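Aminoglycoside N(6')acetyltransferase (Legionella pneumophila subsp. pneumophila, PDB 3F5B) probably transfers an acetyl group to the 6'-amino group of aminoglycosides, as a GNAT-family acyltransferase. Local coordinates at residues 54-59 with 64-69. Sequence-based numbering, arbitrary orientation.
Sequences HEFLND and ATHWIA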
loop_
_atom_site.group_PDB
_atom_site.type_symbol
_atom_site.label_atom_id
_atom_site.label_comp_id
_atom_site.label_asym_id
_atom_site.label_seq_id
_atom_site.Cartn_x
_atom_site.Cartn_y
_atom_site.Cartn_z
ATOM N N HIS A 54 15.827 2.433 -4.458
ATOM C CA HIS A 54 16.999 2.848 -5.204
ATOM C C HIS A 54 16.978 2.379 -6.681
ATOM O O HIS A 54 17.281 3.174 -7.595
ATOM C CB HIS A 54 18.249 2.332 -4.507
ATOM C CG HIS A 54 19.510 2.942 -5.025
ATOM N ND1 HIS A 54 20.131 2.511 -6.182
ATOM C CD2 HIS A 54 20.263 3.960 -4.550
ATOM C CE1 HIS A 54 21.214 3.233 -6.391
ATOM N NE2 HIS A 54 21.318 4.116 -5.413
ATOM N N GLU A 55 16.625 1.109 -6.912
ATOM C CA GLU A 55 16.533 0.569 -8.288
ATOM C C GLU A 55 15.490 1.337 -9.114
ATOM O O GLU A 55 15.737 1.757 -10.253
ATOM C CB GLU A 55 16.180 -0.918 -8.277
ATOM C CG GLU A 55 17.265 -1.838 -7.719
ATOM C CD GLU A 55 18.519 -1.842 -8.581
ATOM O OE1 GLU A 55 18.421 -2.082 -9.807
ATOM O OE2 GLU A 55 19.598 -1.590 -8.019
ATOM N N PHE A 56 14.338 1.535 -8.495
ATOM C CA PHE A 56 13.251 2.308 -9.083
ATOM C C PHE A 56 13.667 3.717 -9.480
ATOM O O PHE A 56 13.329 4.171 -10.578
ATOM C CB PHE A 56 12.077 2.387 -8.116
ATOM C CG PHE A 56 10.864 3.045 -8.714
ATOM C CD1 PHE A 56 10.016 2.318 -9.585
ATOM C CD2 PHE A 56 10.578 4.372 -8.443
ATOM C CE1 PHE A 56 8.900 2.920 -10.175
ATOM C CE2 PHE A 56 9.457 4.994 -9.021
ATOM C CZ PHE A 56 8.613 4.269 -9.896
ATOM N N LEU A 57 14.393 4.396 -8.589
ATOM C CA LEU A 57 14.772 5.789 -8.791
ATOM C C LEU A 57 15.964 5.946 -9.737
ATOM O O LEU A 57 16.116 6.986 -10.395
ATOM C CB LEU A 57 15.037 6.482 -7.451
ATOM C CG LEU A 57 13.754 6.778 -6.637
ATOM C CD1 LEU A 57 14.081 7.422 -5.293
ATOM C CD2 LEU A 57 12.778 7.662 -7.427
ATOM N N ASN A 58 16.780 4.902 -9.852
ATOM C CA ASN A 58 18.020 5.027 -10.608
ATOM C C ASN A 58 18.044 4.249 -11.929
ATOM O O ASN A 58 19.112 3.844 -12.380
ATOM C CB ASN A 58 19.198 4.682 -9.695
ATOM C CG ASN A 58 19.370 5.697 -8.582
ATOM O OD1 ASN A 58 19.966 6.758 -8.796
ATOM N ND2 ASN A 58 18.829 5.399 -7.392
ATOM N N ASP A 59 16.871 4.047 -12.544
ATOM C CA ASP A 59 16.760 3.285 -13.806
ATOM C C ASP A 59 17.401 1.899 -13.661
ATOM O O ASP A 59 18.188 1.465 -14.516
ATOM C CB ASP A 59 17.390 4.083 -14.984
ATOM C CG ASP A 59 17.242 3.369 -16.351
ATOM O OD1 ASP A 59 16.207 2.697 -16.612
ATOM O OD2 ASP A 59 18.171 3.488 -17.171
ATOM N N ALA A 64 9.080 -3.477 -7.834
ATOM C CA ALA A 64 7.786 -2.844 -7.536
ATOM C C ALA A 64 7.741 -1.395 -8.032
ATOM O O ALA A 64 8.751 -0.870 -8.472
ATOM C CB ALA A 64 7.518 -2.929 -6.027
ATOM N N THR A 65 6.558 -0.786 -8.013
ATOM C CA THR A 65 6.376 0.653 -8.276
ATOM C C THR A 65 6.293 1.365 -6.929
ATOM O O THR A 65 5.734 0.824 -5.956
ATOM C CB THR A 65 5.079 0.906 -9.072
ATOM O OG1 THR A 65 5.151 0.171 -10.292
ATOM C CG2 THR A 65 4.918 2.342 -9.437
ATOM N N HIS A 66 6.930 2.522 -6.851
ATOM C CA HIS A 66 7.043 3.257 -5.584
ATOM C C HIS A 66 6.307 4.588 -5.746
ATOM O O HIS A 66 6.534 5.301 -6.738
ATOM C CB HIS A 66 8.512 3.455 -5.233
ATOM C CG HIS A 66 9.219 2.161 -4.936
ATOM N ND1 HIS A 66 9.520 1.759 -3.653
ATOM C CD2 HIS A 66 9.603 1.148 -5.749
ATOM C CE1 HIS A 66 10.102 0.568 -3.696
ATOM N NE2 HIS A 66 10.160 0.176 -4.955
ATOM N N TRP A 67 5.425 4.875 -4.794
ATOM C CA TRP A 67 4.502 5.999 -4.860
ATOM C C TRP A 67 4.591 6.868 -3.614
ATOM O O TRP A 67 5.038 6.423 -2.524
ATOM C CB TRP A 67 3.031 5.522 -4.939
ATOM C CG TRP A 67 2.698 4.554 -6.009
ATOM C CD1 TRP A 67 2.865 3.192 -5.975
ATOM C CD2 TRP A 67 2.104 4.857 -7.264
ATOM N NE1 TRP A 67 2.377 2.620 -7.148
ATOM C CE2 TRP A 67 1.913 3.627 -7.953
ATOM C CE3 TRP A 67 1.695 6.055 -7.883
ATOM C CZ2 TRP A 67 1.355 3.564 -9.238
ATOM C CZ3 TRP A 67 1.113 5.981 -9.149
ATOM C CH2 TRP A 67 0.945 4.747 -9.811
ATOM N N ILE A 68 4.116 8.107 -3.781
ATOM C CA ILE A 68 3.997 9.072 -2.683
ATOM C C ILE A 68 2.570 9.660 -2.743
ATOM O O ILE A 68 2.060 9.946 -3.833
ATOM C CB ILE A 68 5.156 10.146 -2.726
ATOM C CG1 ILE A 68 5.115 11.132 -1.532
ATOM C CG2 ILE A 68 5.223 10.918 -4.059
ATOM C CD1 ILE A 68 6.510 11.818 -1.335
ATOM N N ALA A 69 1.938 9.817 -1.583
ATOM C CA ALA A 69 0.590 10.421 -1.482
ATOM C C ALA A 69 0.730 11.831 -0.967
ATOM O O ALA A 69 1.504 12.064 -0.016
ATOM C CB ALA A 69 -0.268 9.614 -0.516
#
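Phe56 and His66 join the last turn of helix 43-57 to strand 65-71, the helix-to-strand connection in the GNAT fold of this chain. Phe56 has CG anti to its own N (chi1 -174°), which carries the ring from the helix onto the start of the strand. The ring packs against the backbone of Thr65 and His66, with His66 N above the centre of one face. Phe56 CZ is 3.9 Å from His66 N. This N is buried by the contact and has no hydrogen-bond partner in the model. His66 CB makes a CH-pi contact over the ring, 4.3 Å from the centroid. The two side chains run alongside each other in opposite senses, with ring planes at 46°. His66 CD2 comes 3.6 Å from Phe56 CB. Phe56 CD1 also comes 3.6 Å from Ala64 O, and Phe56 CE1 is 4.1 Å from Thr65 CG2. No hydrogen bond crosses the contact. The His66 ring is instead held at both nitrogens, ND1 by Tyr78 OH and NE2 by Asp52 OD2, which probably fixes its rotation. Phe56 also touches Pro62 and Gln19. Strand 65-71 runs between antiparallel strands 15-19 and 74-84, with helix 43-57 packed against its beginning.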